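Local structure of probable chemoreceptor (Methyl-accepting chemotaxis) transmembrane protein (Rhizobium meliloti, 6D8V) at residues R2-V7 with M233-T238; G10-A15 with V248-S253; G43-S48 with V158-R163. The protein probably serves as a chemotaxis receptor that senses quaternary ammonium compounds through its Cache-type sensory region, which here holds 1,1-dimethyl-prolinium. One frame throughout, in Å; residues are numbered along the deposited sequence.

Contact 1. Residues R2-V7 with M233-T238; sequences RVETLV and MIENLT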
ATOM      1  N   ARG A   2      23.961  -7.745 -28.184  1.00148.49           N
ATOM      2  CA  ARG A   2      23.094  -8.918 -28.141  1.00141.24           C
ATOM      3  C   ARG A   2      23.081  -9.569 -26.765  1.00130.22           C
ATOM      4  O   ARG A   2      22.126 -10.282 -26.440  1.00121.29           O
ATOM      5  CB  ARG A   2      23.506  -9.937 -29.212  1.00136.98           C
ATOM      6  CG  ARG A   2      24.519 -10.975 -28.760  1.00130.65           C
ATOM      7  CD  ARG A   2      25.922 -10.398 -28.708  1.00134.17           C
ATOM      8  NE  ARG A   2      26.931 -11.444 -28.570  1.00135.67           N
ATOM      9  CZ  ARG A   2      28.239 -11.215 -28.538  1.00143.92           C
ATOM     10  NH1 ARG A   2      29.090 -12.224 -28.411  1.00148.44           N
ATOM     11  NH2 ARG A   2      28.697  -9.973 -28.635  1.00147.05           N
ATOM     12  N   VAL A   3      24.111  -9.335 -25.951  1.00124.55           N
ATOM     13  CA  VAL A   3      24.086  -9.790 -24.567  1.00115.32           C
ATOM     14  C   VAL A   3      23.187  -8.890 -23.728  1.00110.75           C
ATOM     15  O   VAL A   3      22.249  -9.357 -23.071  1.00 89.75           O
ATOM     16  CB  VAL A   3      25.516  -9.841 -24.001  1.00122.54           C
ATOM     17  CG1 VAL A   3      25.532 -10.581 -22.667  1.00109.81           C
ATOM     18  CG2 VAL A   3      26.464 -10.485 -25.004  1.00138.19           C
ATOM     19  N   GLU A   4      23.453  -7.581 -23.747  1.00117.36           N
ATOM     20  CA  GLU A   4      22.637  -6.655 -22.969  1.00106.86           C
ATOM     21  C   GLU A   4      21.180  -6.679 -23.407  1.00 94.01           C
ATOM     22  O   GLU A   4      20.285  -6.532 -22.567  1.00 87.95           O
ATOM     23  CB  GLU A   4      23.209  -5.244 -23.072  1.00117.35           C
ATOM     24  CG  GLU A   4      24.569  -5.097 -22.401  1.00128.47           C
ATOM     25  CD  GLU A   4      24.484  -5.156 -20.883  1.00127.29           C
ATOM     26  OE1 GLU A   4      23.911  -4.217 -20.287  1.00133.77           O
ATOM     27  OE2 GLU A   4      24.979  -6.141 -20.289  1.00118.32           O
ATOM     28  N   THR A   5      20.917  -6.865 -24.702  1.00106.65           N
ATOM     29  CA  THR A   5      19.531  -6.944 -25.152  1.00 96.54           C
ATOM     30  C   THR A   5      18.833  -8.162 -24.554  1.00 92.98           C
ATOM     31  O   THR A   5      17.704  -8.057 -24.061  1.00 86.53           O
ATOM     32  CB  THR A   5      19.476  -6.981 -26.678  1.00 82.95           C
ATOM     33  OG1 THR A   5      18.293  -6.309 -27.123  1.00 94.04           O
ATOM     34  N   LEU A   6      19.501  -9.319 -24.568  1.00 97.24           N
ATOM     35  CA  LEU A   6      18.923 -10.528 -23.984  1.00 84.93           C
ATOM     36  C   LEU A   6      18.689 -10.368 -22.485  1.00 84.12           C
ATOM     37  O   LEU A   6      17.678 -10.845 -21.954  1.00 76.55           O
ATOM     38  CB  LEU A   6      19.835 -11.723 -24.263  1.00 82.91           C
ATOM     39  CG  LEU A   6      19.588 -12.995 -23.455  1.00 78.52           C
ATOM     40  CD1 LEU A   6      18.104 -13.281 -23.362  1.00 83.49           C
ATOM     41  CD2 LEU A   6      20.315 -14.165 -24.093  1.00 82.66           C
ATOM     42  N   VAL A   7      19.613  -9.716 -21.781  1.00 81.05           N
ATOM     43  CA  VAL A   7      19.383  -9.439 -20.367  1.00 87.26           C
ATOM     44  C   VAL A   7      18.160  -8.551 -20.205  1.00 77.54           C
ATOM     45  O   VAL A   7      17.298  -8.798 -19.351  1.00 73.56           O
ATOM     46  CB  VAL A   7      20.637  -8.808 -19.726  1.00 86.57           C
ATOM     47  CG1 VAL A   7      20.371  -8.443 -18.278  1.00 70.80           C
ATOM     48  CG2 VAL A   7      21.817  -9.763 -19.823  1.00 95.62           C
ATOM     49  N   MET A 233      16.730   0.494 -18.650  1.00 66.89           N
ATOM     50  CA  MET A 233      17.780  -0.372 -18.129  1.00 65.44           C
ATOM     51  C   MET A 233      18.978   0.477 -17.743  1.00 80.74           C
ATOM     52  O   MET A 233      19.523   1.206 -18.575  1.00109.78           O
ATOM     53  CB  MET A 233      18.197  -1.435 -19.143  1.00 80.07           C
ATOM     54  CG  MET A 233      18.981  -2.599 -18.537  1.00 67.36           C
ATOM     55  SD  MET A 233      19.829  -3.546 -19.817  1.00103.36           S
ATOM     56  CE  MET A 233      19.998  -5.152 -19.039  1.00100.47           C
ATOM     57  N   ILE A 234      19.374   0.377 -16.482  1.00 86.30           N
ATOM     58  CA  ILE A 234      20.588   1.003 -15.979  1.00 77.79           C
ATOM     59  C   ILE A 234      21.723   0.006 -16.161  1.00 87.20           C
ATOM     60  O   ILE A 234      21.666  -1.109 -15.629  1.00 93.48           O
ATOM     61  CB  ILE A 234      20.418   1.405 -14.508  1.00 79.12           C
ATOM     62  CG1 ILE A 234      19.052   2.072 -14.334  1.00 74.64           C
ATOM     63  CG2 ILE A 234      21.519   2.349 -14.078  1.00 77.07           C
ATOM     64  CD1 ILE A 234      18.688   2.407 -12.915  1.00 73.12           C
ATOM     65  N   GLU A 235      22.735   0.388 -16.940  1.00 79.33           N
ATOM     66  CA  GLU A 235      23.789  -0.540 -17.317  1.00 89.74           C
ATOM     67  C   GLU A 235      24.994  -0.402 -16.401  1.00 97.31           C
ATOM     68  O   GLU A 235      25.424   0.708 -16.075  1.00112.99           O
ATOM     69  CB  GLU A 235      24.216  -0.318 -18.768  1.00 97.26           C
ATOM     70  CG  GLU A 235      23.169  -0.688 -19.801  1.00109.51           C
ATOM     71  CD  GLU A 235      23.677  -0.548 -21.226  1.00121.13           C
ATOM     72  OE1 GLU A 235      24.584   0.279 -21.465  1.00126.91           O
ATOM     73  OE2 GLU A 235      23.168  -1.276 -22.104  1.00128.02           O
ATOM     74  N   ASN A 236      25.491  -1.535 -15.973  1.00 98.06           N
ATOM     75  CA  ASN A 236      26.670  -1.564 -15.183  1.00123.83           C
ATOM     76  C   ASN A 236      26.724  -0.730 -13.957  1.00133.84           C
ATOM     77  O   ASN A 236      27.289   0.338 -13.986  1.00127.76           O
ATOM     78  CB  ASN A 236      27.918  -1.367 -15.986  1.00125.70           C
ATOM     79  CG  ASN A 236      28.983  -2.301 -15.551  1.00125.13           C
ATOM     80  OD1 ASN A 236      28.959  -2.800 -14.451  1.00126.04           O
ATOM     81  ND2 ASN A 236      29.890  -2.580 -16.416  1.00131.05           N
ATOM     82  N   LEU A 237      26.053  -1.165 -12.904  1.00131.82           N
ATOM     83  CA  LEU A 237      26.202  -0.490 -11.639  1.00124.96           C
ATOM     84  C   LEU A 237      26.670  -1.490 -10.654  1.00141.85           C
ATOM     85  O   LEU A 237      26.481  -2.676 -10.863  1.00132.98           O
ATOM     86  CB  LEU A 237      24.931   0.164 -11.169  1.00 98.63           C
ATOM     87  CG  LEU A 237      23.592  -0.362 -11.568  1.00 94.29           C
ATOM     88  CD1 LEU A 237      23.067  -1.067 -10.375  1.00 89.03           C
ATOM     89  CD2 LEU A 237      22.747   0.839 -11.790  1.00 71.77           C
ATOM     90  N   THR A 238      27.359  -1.000  -9.618  1.00158.07           N
ATOM     91  CA  THR A 238      28.125  -1.844  -8.700  1.00144.84           C
ATOM     92  C   THR A 238      27.818  -1.691  -7.249  1.00132.72           C
ATOM     93  O   THR A 238      27.865  -0.612  -6.735  1.00117.66           O
ATOM     94  CB  THR A 238      29.576  -1.490  -8.830  1.00122.88           C
ATOM     95  OG1 THR A 238      29.643  -0.130  -9.241  1.00116.13           O
ATOM     96  CG2 THR A 238      30.184  -2.332  -9.883  1.00110.46           C
TER
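The carboxylates of Glu4 and Glu235 meet across this contact with their planes 74° apart, so they do not stack; the two chains cross at a slant. Glu4 OE1 comes to 3.5 Å from Glu235 OE2 and also lies alongside the stem of that side chain, 3.6 Å from Glu235 CG. The two chains get there by different routes: Glu4 is bent at chi2 (-71°), while Glu235 runs out extended (chi2 -176°) and brings its end closer to the helix than its root would suggest. Two like charges face each other here, and Asp246 adds a third beside Glu4. Arg269 offers Glu4 OE2 a long, weak ion pair in return, and the cluster may well raise the proton affinity of one of the acids.

Next to the acids the contact turns apolar. Met233 stretches its chain toward the helix and sets CE against Val7 CG1 at 3.4 Å, the two side chains crossing at about a right angle. The same methyl lies 3.8 Å from the backbone O of Glu4, so it touches both Val7 and the backbone one turn earlier.

The short axes stay 10.8 Å apart at their closest, a gap bridged almost wholly by side chains. This is the start of the long helix 2-45 packing on strand 232-239, an outermost strand of the four-stranded antiparallel sheet, in a helix-on-sheet layout consistent with a double Cache sensor.

Contact 2. Residues G10-A15 with V248-S253; sequences GAKTEA and VVYPFS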
ATOM      1  N   GLY A  10      14.888 -10.818 -20.964  1.00 89.19           N
ATOM      2  CA  GLY A  10      14.593 -11.750 -19.879  1.00 65.31           C
ATOM      3  C   GLY A  10      14.098 -11.055 -18.623  1.00 65.70           C
ATOM      4  O   GLY A  10      13.107 -11.469 -18.012  1.00 66.19           O
ATOM      5  N   ALA A  11      14.795  -9.994 -18.209  1.00 60.78           N
ATOM      6  CA  ALA A  11      14.340  -9.200 -17.068  1.00 57.93           C
ATOM      7  C   ALA A  11      12.948  -8.617 -17.304  1.00 67.70           C
ATOM      8  O   ALA A  11      12.105  -8.616 -16.398  1.00 63.24           O
ATOM      9  CB  ALA A  11      15.338  -8.079 -16.773  1.00 68.04           C
ATOM     10  N   LYS A  12      12.690  -8.110 -18.514  1.00 58.05           N
ATOM     11  CA  LYS A  12      11.358  -7.600 -18.834  1.00 74.06           C
ATOM     12  C   LYS A  12      10.302  -8.690 -18.685  1.00 67.19           C
ATOM     13  O   LYS A  12       9.237  -8.466 -18.095  1.00 63.29           O
ATOM     14  CB  LYS A  12      11.335  -7.035 -20.254  1.00 78.32           C
ATOM     15  CG  LYS A  12      11.309  -5.531 -20.332  1.00 75.64           C
ATOM     16  CD  LYS A  12      12.013  -5.073 -21.591  1.00 83.81           C
ATOM     17  CE  LYS A  12      11.375  -5.654 -22.845  1.00 95.32           C
ATOM     18  NZ  LYS A  12      12.184  -5.323 -24.052  1.00 98.73           N
ATOM     19  N   THR A  13      10.580  -9.878 -19.228  1.00 63.86           N
ATOM     20  CA  THR A  13       9.619 -10.976 -19.170  1.00 66.25           C
ATOM     21  C   THR A  13       9.276 -11.329 -17.731  1.00 66.24           C
ATOM     22  O   THR A  13       8.115 -11.606 -17.403  1.00 72.90           O
ATOM     23  CB  THR A  13      10.180 -12.195 -19.904  1.00 68.58           C
ATOM     24  OG1 THR A  13      10.040 -12.007 -21.318  1.00 92.96           O
ATOM     25  CG2 THR A  13       9.453 -13.455 -19.474  1.00 58.01           C
ATOM     26  N   GLU A  14      10.275 -11.308 -16.857  1.00 71.64           N
ATOM     27  CA  GLU A  14      10.072 -11.648 -15.459  1.00 63.10           C
ATOM     28  C   GLU A  14       9.425 -10.489 -14.696  1.00 70.51           C
ATOM     29  O   GLU A  14       8.595 -10.709 -13.806  1.00 55.01           O
ATOM     30  CB  GLU A  14      11.425 -12.040 -14.872  1.00 66.22           C
ATOM     31  CG  GLU A  14      11.437 -12.625 -13.494  1.00 73.60           C
ATOM     32  CD  GLU A  14      12.854 -12.938 -13.059  1.00 96.52           C
ATOM     33  OE1 GLU A  14      13.606 -13.516 -13.874  1.00 99.60           O
ATOM     34  OE2 GLU A  14      13.222 -12.589 -11.914  1.00116.02           O
ATOM     35  N   ALA A  15       9.790  -9.245 -15.030  1.00 66.43           N
ATOM     36  CA  ALA A  15       9.110  -8.097 -14.430  1.00 52.58           C
ATOM     37  C   ALA A  15       7.646  -8.061 -14.825  1.00 60.96           C
ATOM     38  O   ALA A  15       6.793  -7.737 -13.990  1.00 67.39           O
ATOM     39  CB  ALA A  15       9.793  -6.782 -14.826  1.00 47.45           C
ATOM     40  N   VAL A 248      17.162  -3.250 -14.329  1.00 70.21           N
ATOM     41  CA  VAL A 248      16.046  -2.999 -15.230  1.00 66.31           C
ATOM     42  C   VAL A 248      14.879  -2.470 -14.411  1.00 71.65           C
ATOM     43  O   VAL A 248      14.509  -3.059 -13.386  1.00 83.73           O
ATOM     44  CB  VAL A 248      15.644  -4.269 -16.002  1.00 61.47           C
ATOM     45  CG1 VAL A 248      14.372  -4.019 -16.775  1.00 56.89           C
ATOM     46  CG2 VAL A 248      16.750  -4.687 -16.942  1.00 65.77           C
ATOM     47  N   VAL A 249      14.297  -1.363 -14.859  1.00 59.51           N
ATOM     48  CA  VAL A 249      13.148  -0.755 -14.201  1.00 68.80           C
ATOM     49  C   VAL A 249      11.923  -0.978 -15.074  1.00 67.37           C
ATOM     50  O   VAL A 249      11.980  -0.820 -16.299  1.00 72.23           O
ATOM     51  CB  VAL A 249      13.388   0.743 -13.928  1.00 54.49           C
ATOM     52  CG1 VAL A 249      14.797   0.955 -13.417  1.00 56.58           C
ATOM     53  CG2 VAL A 249      13.169   1.546 -15.179  1.00 74.42           C
ATOM     54  N   TYR A 250      10.813  -1.360 -14.444  1.00 71.45           N
ATOM     55  CA  TYR A 250       9.610  -1.781 -15.165  1.00 65.85           C
ATOM     56  C   TYR A 250       8.396  -1.146 -14.499  1.00 68.59           C
ATOM     57  O   TYR A 250       7.869  -1.666 -13.505  1.00 77.74           O
ATOM     58  CB  TYR A 250       9.502  -3.307 -15.188  1.00 59.85           C
ATOM     59  CG  TYR A 250       8.473  -3.884 -16.128  1.00 61.44           C
ATOM     60  CD1 TYR A 250       8.794  -4.167 -17.456  1.00 74.64           C
ATOM     61  CD2 TYR A 250       7.189  -4.190 -15.683  1.00 53.79           C
ATOM     62  CE1 TYR A 250       7.861  -4.714 -18.317  1.00 59.59           C
ATOM     63  CE2 TYR A 250       6.248  -4.739 -16.536  1.00 60.22           C
ATOM     64  CZ  TYR A 250       6.582  -4.999 -17.851  1.00 73.68           C
ATOM     65  OH  TYR A 250       5.634  -5.546 -18.701  1.00 68.22           O
ATOM     66  N   PRO A 251       7.941  -0.002 -15.006  1.00 68.46           N
ATOM     67  CA  PRO A 251       6.700   0.585 -14.490  1.00 71.85           C
ATOM     68  C   PRO A 251       5.505  -0.281 -14.838  1.00 63.65           C
ATOM     69  O   PRO A 251       5.500  -0.991 -15.848  1.00 66.02           O
ATOM     70  CB  PRO A 251       6.625   1.946 -15.194  1.00 59.61           C
ATOM     71  CG  PRO A 251       7.501   1.819 -16.384  1.00 62.81           C
ATOM     72  CD  PRO A 251       8.594   0.865 -16.000  1.00 64.54           C
ATOM     73  N   PHE A 252       4.492  -0.229 -13.976  1.00 53.53           N
ATOM     74  CA  PHE A 252       3.242  -0.933 -14.226  1.00 55.51           C
ATOM     75  C   PHE A 252       2.131  -0.264 -13.429  1.00 61.63           C
ATOM     76  O   PHE A 252       2.317   0.071 -12.256  1.00 67.41           O
ATOM     77  CB  PHE A 252       3.355  -2.420 -13.863  1.00 50.18           C
ATOM     78  CG  PHE A 252       3.560  -2.675 -12.397  1.00 52.83           C
ATOM     79  CD1 PHE A 252       4.808  -2.513 -11.824  1.00 53.88           C
ATOM     80  CD2 PHE A 252       2.505  -3.076 -11.597  1.00 56.24           C
ATOM     81  CE1 PHE A 252       5.003  -2.746 -10.485  1.00 51.61           C
ATOM     82  CE2 PHE A 252       2.690  -3.310 -10.250  1.00 57.29           C
ATOM     83  CZ  PHE A 252       3.945  -3.149  -9.694  1.00 56.07           C
ATOM     84  N   SER A 253       0.981  -0.073 -14.074  1.00 68.81           N
ATOM     85  CA  SER A 253      -0.149   0.613 -13.455  1.00 72.23           C
ATOM     86  C   SER A 253      -0.865  -0.273 -12.445  1.00 62.97           C
ATOM     87  O   SER A 253      -1.073  -1.468 -12.675  1.00 59.48           O
ATOM     88  CB  SER A 253      -1.153   1.062 -14.516  1.00 62.30           C
ATOM     89  OG  SER A 253      -0.727   2.257 -15.143  1.00 81.78           O
TER
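Val248 opens the contact by pressing its CG2 methyl on Ala11 CB at 3.7 Å. Ala11, being only a methyl, lets the helix come close at this point. Val265 of the adjoining strand touches both residues and closes the apolar cluster, with Phe8 on Val248 from one turn earlier in the helix. Val249 turns its side chain the other way, to Val222 and Ala225 of helix 219-228, so the sheet is packed by a helix on each side. That layering is consistent with a second PDC-like (Cache) module, with the long helix 2-45 lying along one face of the four-stranded antiparallel sheet.

Tyr250 comes next, facing the helix again; with CG anti to the backbone N (chi1 -168°), its ring is carried out to the helix, where Ala15 CB sits over one face as a CH-pi contact, 3.9 Å from the centroid of the Tyr250 ring and 30° off the normal. Lys12 passes nearly at right angles to the tyrosine side chain, its CG 4.1 Å from Tyr250 CD1. Beyond that point the lysine leads away, its amine taken by a salt bridge to Asp9 and a cation-pi contact with Phe8. The tyrosine OH makes a weak hydrogen bond to Arg16. Two residues on, Phe252 carries the packing further along the same helix, onto Ala19 and Ile22.

Contact 3. Residues G43-S48 with V158-R163; sequences GHAGQS and VMSNGR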
ATOM      1  N   GLY A  43     -24.716   1.117   5.293  1.00101.18           N
ATOM      2  CA  GLY A  43     -25.085   0.845   6.674  1.00107.64           C
ATOM      3  C   GLY A  43     -25.344   2.095   7.482  1.00112.16           C
ATOM      4  O   GLY A  43     -26.100   2.052   8.465  1.00113.25           O
ATOM      5  N   HIS A  44     -24.732   3.209   7.085  1.00109.94           N
ATOM      6  CA  HIS A  44     -25.005   4.492   7.709  1.00111.19           C
ATOM      7  C   HIS A  44     -26.274   5.116   7.140  1.00118.30           C
ATOM      8  O   HIS A  44     -27.134   5.588   7.893  1.00126.97           O
ATOM      9  CB  HIS A  44     -23.803   5.418   7.514  1.00115.95           C
ATOM     10  CG  HIS A  44     -23.930   6.738   8.209  1.00128.44           C
ATOM     11  ND1 HIS A  44     -24.733   7.755   7.738  1.00134.14           N
ATOM     12  CD2 HIS A  44     -23.331   7.220   9.324  1.00129.10           C
ATOM     13  CE1 HIS A  44     -24.634   8.800   8.540  1.00137.42           C
ATOM     14  NE2 HIS A  44     -23.789   8.502   9.510  1.00133.95           N
ATOM     15  N   ALA A  45     -26.414   5.102   5.813  1.00114.73           N
ATOM     16  CA  ALA A  45     -27.588   5.701   5.185  1.00118.34           C
ATOM     17  C   ALA A  45     -28.884   5.159   5.781  1.00123.48           C
ATOM     18  O   ALA A  45     -29.815   5.922   6.057  1.00138.30           O
ATOM     19  CB  ALA A  45     -27.557   5.466   3.673  1.00122.67           C
ATOM     20  N   GLY A  46     -28.961   3.849   5.996  1.00121.68           N
ATOM     21  CA  GLY A  46     -30.207   3.246   6.426  1.00126.61           C
ATOM     22  C   GLY A  46     -30.243   2.820   7.879  1.00134.00           C
ATOM     23  O   GLY A  46     -31.103   2.025   8.270  1.00144.10           O
ATOM     24  N   GLN A  47     -29.331   3.353   8.690  1.00128.76           N
ATOM     25  CA  GLN A  47     -29.185   2.953  10.090  1.00130.98           C
ATOM     26  C   GLN A  47     -29.313   1.439  10.236  1.00128.73           C
ATOM     27  O   GLN A  47     -30.053   0.922  11.078  1.00133.17           O
ATOM     28  CB  GLN A  47     -30.188   3.682  10.984  1.00137.01           C
ATOM     29  CG  GLN A  47     -29.547   4.598  12.044  1.00157.76           C
ATOM     30  CD  GLN A  47     -28.497   3.895  12.909  1.00145.88           C
ATOM     31  OE1 GLN A  47     -27.343   3.743  12.504  1.00129.34           O
ATOM     32  NE2 GLN A  47     -28.898   3.470  14.106  1.00139.24           N
ATOM     33  N   SER A  48     -28.579   0.728   9.377  1.00123.07           N
ATOM     34  CA  SER A  48     -28.478  -0.722   9.450  1.00124.79           C
ATOM     35  C   SER A  48     -27.355  -1.183  10.364  1.00122.06           C
ATOM     36  O   SER A  48     -27.354  -2.344  10.789  1.00125.69           O
ATOM     37  CB  SER A  48     -28.256  -1.311   8.052  1.00121.52           C
ATOM     38  OG  SER A  48     -29.220  -0.833   7.130  1.00127.44           O
ATOM     39  N   VAL A 158     -15.941   6.984   2.094  1.00 87.37           N
ATOM     40  CA  VAL A 158     -17.170   6.377   2.591  1.00 95.45           C
ATOM     41  C   VAL A 158     -18.286   7.403   2.443  1.00113.88           C
ATOM     42  O   VAL A 158     -18.192   8.513   2.982  1.00115.20           O
ATOM     43  CB  VAL A 158     -17.023   5.919   4.051  1.00 90.00           C
ATOM     44  CG1 VAL A 158     -18.343   5.378   4.573  1.00102.27           C
ATOM     45  CG2 VAL A 158     -15.947   4.862   4.169  1.00 80.34           C
ATOM     46  N   MET A 159     -19.344   7.037   1.714  1.00110.72           N
ATOM     47  CA  MET A 159     -20.437   7.946   1.400  1.00103.97           C
ATOM     48  C   MET A 159     -21.721   7.511   2.093  1.00107.17           C
ATOM     49  O   MET A 159     -21.989   6.314   2.237  1.00106.86           O
ATOM     50  CB  MET A 159     -20.672   8.021  -0.109  1.00 98.35           C
ATOM     51  CG  MET A 159     -19.443   8.373  -0.920  1.00 98.61           C
ATOM     52  SD  MET A 159     -18.899  10.074  -0.697  1.00109.87           S
ATOM     53  CE  MET A 159     -20.373  10.958  -1.201  1.00103.74           C
ATOM     54  N   SER A 160     -22.520   8.493   2.515  1.00105.78           N
ATOM     55  CA  SER A 160     -23.791   8.221   3.187  1.00117.81           C
ATOM     56  C   SER A 160     -24.811   9.231   2.664  1.00127.56           C
ATOM     57  O   SER A 160     -24.868  10.371   3.133  1.00131.02           O
ATOM     58  CB  SER A 160     -23.644   8.286   4.700  1.00112.59           C
ATOM     59  OG  SER A 160     -24.839   7.877   5.332  1.00121.87           O
ATOM     60  N   ASN A 161     -25.609   8.802   1.684  1.00128.24           N
ATOM     61  CA  ASN A 161     -26.620   9.654   1.056  1.00134.30           C
ATOM     62  C   ASN A 161     -25.986  10.869   0.378  1.00136.72           C
ATOM     63  O   ASN A 161     -26.377  12.014   0.610  1.00141.25           O
ATOM     64  CB  ASN A 161     -27.685  10.093   2.066  1.00137.06           C
ATOM     65  CG  ASN A 161     -28.896   9.174   2.078  1.00146.11           C
ATOM     66  OD1 ASN A 161     -29.249   8.617   3.117  1.00149.50           O
ATOM     67  ND2 ASN A 161     -29.537   9.009   0.921  1.00129.04           N
ATOM     68  N   GLY A 162     -24.993  10.612  -0.472  1.00136.80           N
ATOM     69  CA  GLY A 162     -24.399  11.648  -1.293  1.00136.62           C
ATOM     70  C   GLY A 162     -23.480  12.627  -0.586  1.00133.70           C
ATOM     71  O   GLY A 162     -22.964  13.541  -1.240  1.00125.80           O
ATOM     72  N   ARG A 163     -23.259  12.483   0.718  1.00128.62           N
ATOM     73  CA  ARG A 163     -22.313  13.313   1.454  1.00130.07           C
ATOM     74  C   ARG A 163     -21.317  12.401   2.154  1.00123.36           C
ATOM     75  O   ARG A 163     -21.720  11.468   2.858  1.00128.63           O
ATOM     76  CB  ARG A 163     -23.031  14.211   2.469  1.00144.54           C
ATOM     77  CG  ARG A 163     -24.149  15.060   1.869  1.00165.75           C
ATOM     78  CD  ARG A 163     -23.620  16.334   1.215  1.00175.60           C
ATOM     79  NE  ARG A 163     -24.458  16.770   0.099  1.00179.17           N
ATOM     80  CZ  ARG A 163     -24.495  18.014  -0.369  1.00177.67           C
ATOM     81  NH1 ARG A 163     -23.750  18.960   0.192  1.00168.17           N
ATOM     82  NH2 ARG A 163     -25.284  18.318  -1.393  1.00177.72           N
TER
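His44 presents the edge of its imidazole to Ser160, whose OG lies near the ring plane and hydrogen-bonds to His44 ND1. Either partner could be the donor. The modelled separation, 2.4 Å between His44 ND1 and Ser160 OG, is implausibly short, and the length is doubtful at this resolution. Both side chains extend toward each other in the same way: His44 CG is anti to its backbone nitrogen (chi1 -176°), and Ser160 OG is likewise anti to its own (chi1 -174°). At the far side of the ring, His44 NE2 makes a weak hydrogen bond to Ala79 O, so both nitrogens have a partner, which would help to set the ring's orientation.

Ala45 stands next to this pair. Its N is 3.2 Å from Ser160 OG, but the angle is too poor for a bond, so across these segments the serine oxygen pairs with the ring and not with the Ala45 amide. Asn161 leans in from the turn and lays its OD1 beside Ala45 CB at 3.6 Å, a plain van der Waals touch at the surface.

Both backbones change direction here. The helix finishes in a Schellman motif, with Ser48 N bonded to Gly43 O, Gln47 N to His44 O, and Gln47 at positive phi. Opposite it, Asn161 and Gly162, both at positive phi, have type I' angles at the tip of a two-residue beta hairpin, where Ser160 N bonds Arg163 O.

The C-terminal end of helix 2-45 thus rests on the tip of the hairpin joining strands 149-160 and 163-173, which further along supply Met151 and Asp171 to the ligand pocket. Ile165 of the second strand touches both His44 and Ser160, while Val158 packs back on Ser37 and Leu40 of the helix.

All three contacts use helix 2-45, at its start, in its early turns and at its C-terminal end. Contacts 1 and 2 are neighbours, their centres 13 Å apart, and reach adjacent strands of one four-stranded sheet; Met233 CG packs on Val248 CG2 at 3.4 Å and joins them. Contact 2 is the buried one, made of methyls, a lysine stem and a tyrosine ring, whereas contact 1 lies at the surface and mixes acidic groups with apolar packing. Contact 3, about 42 Å from contact 2 and 54 Å from contact 1 between centres, is partly buried, belongs to the other sheet and has the one side-chain hydrogen bond across its segments, though modelled implausibly short.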